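Local coordinates for uncharacterized protein (Nitrosomonas europaea, PDB 6M0Q) that is of unknown function but associates with another protein, probably the multihaem enzyme hydroxylamine oxidoreductase, in a six-chain assembly, at residues 44-55 against 65-73. Residues are numbered along the deposited sequence; the frame is centred on the assembly and turned at random.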
# COMPACT_ATOMS: atom_id res chain seq x y z
N CYS B 44 -12.16 -23.49 -27.77
CA CYS B 44 -12.43 -24.36 -28.90
C CYS B 44 -11.36 -24.26 -29.96
O CYS B 44 -11.58 -24.73 -31.08
CB CYS B 44 -13.81 -24.05 -29.49
SG CYS B 44 -15.08 -24.65 -28.35
N LYS B 45 -10.22 -23.66 -29.63
CA LYS B 45 -9.13 -23.54 -30.58
C LYS B 45 -8.55 -24.92 -30.88
O LYS B 45 -8.17 -25.66 -29.97
CB LYS B 45 -8.05 -22.59 -30.05
CG LYS B 45 -7.02 -22.19 -31.11
CD LYS B 45 -6.18 -21.01 -30.67
CE LYS B 45 -5.34 -20.47 -31.83
NZ LYS B 45 -4.61 -19.22 -31.44
N ASP B 46 -8.52 -25.26 -32.17
CA ASP B 46 -8.00 -26.54 -32.67
C ASP B 46 -8.83 -27.72 -32.17
O ASP B 46 -8.32 -28.83 -32.02
CB ASP B 46 -6.53 -26.71 -32.30
CG ASP B 46 -5.66 -25.63 -32.91
OD1 ASP B 46 -5.80 -25.38 -34.13
OD2 ASP B 46 -4.86 -25.01 -32.17
N LYS B 47 -10.11 -27.50 -31.92
CA LYS B 47 -11.05 -28.55 -31.58
C LYS B 47 -11.96 -28.82 -32.76
O LYS B 47 -12.14 -27.98 -33.64
CB LYS B 47 -11.88 -28.17 -30.35
CG LYS B 47 -11.07 -27.92 -29.11
CD LYS B 47 -10.53 -29.21 -28.55
CE LYS B 47 -9.86 -28.98 -27.21
NZ LYS B 47 -9.09 -30.19 -26.76
N LYS B 48 -12.52 -30.02 -32.78
CA LYS B 48 -13.52 -30.36 -33.77
C LYS B 48 -14.82 -29.63 -33.46
O LYS B 48 -15.06 -29.23 -32.31
CB LYS B 48 -13.74 -31.88 -33.79
CG LYS B 48 -12.54 -32.63 -34.36
CD LYS B 48 -12.82 -34.14 -34.46
CE LYS B 48 -11.68 -34.87 -35.19
NZ LYS B 48 -11.45 -34.43 -36.62
N PRO B 49 -15.67 -29.40 -34.47
CA PRO B 49 -16.96 -28.76 -34.19
C PRO B 49 -17.84 -29.58 -33.27
O PRO B 49 -18.75 -29.02 -32.64
CB PRO B 49 -17.59 -28.59 -35.57
CG PRO B 49 -16.45 -28.71 -36.53
CD PRO B 49 -15.49 -29.66 -35.90
N THR B 50 -17.60 -30.88 -33.16
CA THR B 50 -18.41 -31.71 -32.27
C THR B 50 -17.86 -31.77 -30.86
O THR B 50 -18.58 -32.22 -29.96
CB THR B 50 -18.53 -33.13 -32.83
OG1 THR B 50 -17.23 -33.64 -33.12
CG2 THR B 50 -19.37 -33.12 -34.10
N ASP B 51 -16.62 -31.33 -30.63
CA ASP B 51 -16.05 -31.37 -29.28
C ASP B 51 -16.82 -30.48 -28.32
O ASP B 51 -17.42 -29.47 -28.69
CB ASP B 51 -14.58 -30.96 -29.30
CG ASP B 51 -13.70 -32.05 -29.82
OD1 ASP B 51 -12.66 -31.73 -30.45
OD2 ASP B 51 -14.07 -33.24 -29.62
N VAL B 52 -16.79 -30.86 -27.05
CA VAL B 52 -17.49 -30.14 -26.00
C VAL B 52 -16.46 -29.70 -24.97
O VAL B 52 -15.61 -30.50 -24.57
CB VAL B 52 -18.60 -31.01 -25.38
CG1 VAL B 52 -19.24 -30.32 -24.20
CG2 VAL B 52 -19.66 -31.38 -26.47
N VAL B 53 -16.50 -28.42 -24.59
CA VAL B 53 -15.59 -27.89 -23.59
C VAL B 53 -16.41 -27.28 -22.46
O VAL B 53 -17.59 -26.96 -22.61
CB VAL B 53 -14.61 -26.85 -24.15
CG1 VAL B 53 -13.73 -27.46 -25.25
CG2 VAL B 53 -15.37 -25.63 -24.66
N LYS B 54 -15.76 -27.12 -21.32
CA LYS B 54 -16.36 -26.39 -20.23
C LYS B 54 -16.32 -24.90 -20.52
O LYS B 54 -15.36 -24.38 -21.10
CB LYS B 54 -15.63 -26.67 -18.93
CG LYS B 54 -15.82 -28.05 -18.39
CD LYS B 54 -15.22 -28.07 -17.03
CE LYS B 54 -14.58 -29.37 -16.74
NZ LYS B 54 -13.71 -29.28 -15.54
N SER B 55 -17.39 -24.21 -20.13
CA SER B 55 -17.35 -22.77 -20.08
C SER B 55 -16.25 -22.34 -19.12
O SER B 55 -15.87 -23.07 -18.20
CB SER B 55 -18.70 -22.23 -19.61
OG SER B 55 -18.62 -20.82 -19.37
N VAL B 65 -21.25 -24.87 -17.23
CA VAL B 65 -21.91 -25.08 -18.51
C VAL B 65 -20.94 -25.72 -19.49
O VAL B 65 -19.74 -25.40 -19.52
CB VAL B 65 -22.45 -23.74 -19.03
CG1 VAL B 65 -22.91 -23.86 -20.50
CG2 VAL B 65 -23.58 -23.29 -18.15
N ARG B 66 -21.45 -26.64 -20.28
CA ARG B 66 -20.69 -27.23 -21.36
C ARG B 66 -21.09 -26.55 -22.66
O ARG B 66 -22.26 -26.22 -22.88
CB ARG B 66 -20.94 -28.75 -21.43
CG ARG B 66 -19.89 -29.60 -20.66
CD ARG B 66 -19.85 -29.30 -19.14
NE ARG B 66 -18.93 -30.20 -18.42
CZ ARG B 66 -18.71 -30.19 -17.11
NH1 ARG B 66 -17.86 -31.06 -16.56
NH2 ARG B 66 -19.34 -29.31 -16.34
N VAL B 67 -20.10 -26.31 -23.50
CA VAL B 67 -20.28 -25.57 -24.74
C VAL B 67 -19.85 -26.48 -25.88
O VAL B 67 -18.79 -27.12 -25.80
CB VAL B 67 -19.46 -24.27 -24.72
CG1 VAL B 67 -19.42 -23.63 -26.09
CG2 VAL B 67 -20.06 -23.32 -23.68
N LYS B 68 -20.66 -26.54 -26.94
CA LYS B 68 -20.27 -27.28 -28.13
C LYS B 68 -19.49 -26.35 -29.05
O LYS B 68 -19.97 -25.27 -29.41
CB LYS B 68 -21.49 -27.86 -28.87
CG LYS B 68 -21.08 -28.73 -30.07
CD LYS B 68 -22.26 -29.43 -30.75
CE LYS B 68 -22.94 -28.50 -31.77
NZ LYS B 68 -23.96 -29.21 -32.61
N CYS B 69 -18.29 -26.79 -29.44
CA CYS B 69 -17.38 -25.91 -30.17
C CYS B 69 -17.96 -25.46 -31.50
O CYS B 69 -17.69 -24.34 -31.93
CB CYS B 69 -16.04 -26.60 -30.38
SG CYS B 69 -15.12 -26.64 -28.83
N GLY B 70 -18.76 -26.31 -32.15
CA GLY B 70 -19.42 -25.89 -33.38
C GLY B 70 -20.29 -24.66 -33.19
O GLY B 70 -20.29 -23.76 -34.03
N ASP B 71 -21.01 -24.58 -32.06
CA ASP B 71 -21.90 -23.45 -31.84
C ASP B 71 -21.13 -22.15 -31.62
O ASP B 71 -21.46 -21.12 -32.21
CB ASP B 71 -22.83 -23.71 -30.66
CG ASP B 71 -23.65 -24.98 -30.83
OD1 ASP B 71 -23.87 -25.67 -29.81
OD2 ASP B 71 -24.06 -25.29 -31.97
N ILE B 72 -20.11 -22.18 -30.76
CA ILE B 72 -19.37 -20.95 -30.50
C ILE B 72 -18.65 -20.49 -31.77
O ILE B 72 -18.61 -19.30 -32.08
CB ILE B 72 -18.42 -21.10 -29.29
CG1 ILE B 72 -17.73 -19.77 -29.00
CG2 ILE B 72 -17.38 -22.18 -29.52
CD1 ILE B 72 -18.70 -18.64 -28.78
N VAL B 73 -18.10 -21.43 -32.54
CA VAL B 73 -17.40 -21.04 -33.76
C VAL B 73 -18.37 -20.38 -34.73
O VAL B 73 -18.07 -19.32 -35.31
CB VAL B 73 -16.70 -22.26 -34.38
CG1 VAL B 73 -16.30 -21.97 -35.84
CG2 VAL B 73 -15.48 -22.65 -33.53
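V53 and V67 form the hydrogen-bonded pair of an antiparallel ladder: V53 N reaches V67 O at 2.9 Å and V67 N returns to V53 O at 2.7 Å. S55 N extends the ladder to V65 O (2.7 Å), while the T57 and E58 amides engage S55 OG. Past the strands, D51 O accepts C69 N nearly straight (175°) and P49 O accepts G70 N more bent (132°), engaging the first turn of helix 69-83. D51 OD1 takes K48 N from above the carboxylate plane (2.9 Å). A disulfide joins C44 SG to C69 SG, with I72 CG2 3.6 Å from C44 SG. On the sheet face of V52, K54, R66 and K68, K54 CG stands 3.7 Å above the centre of the R66 guanidinium, whose NH2 is hydrogen-bonded to I64 O. R66, bent at chi2 (61°), runs beside K54, pointing the same way; K54 NZ, 4.6 Å from R66 NH1, salt-bridges an acid of another protein's chain, probably easing the like charges. Replacing K54 by an alanine is likely to uncover that guanidinium face and leave the acid without its lysine. Backbone bonds and disulfide thus tie strand 52-55 and its preceding turns to the strand-helix junction, leaving a cationic pair for the partner.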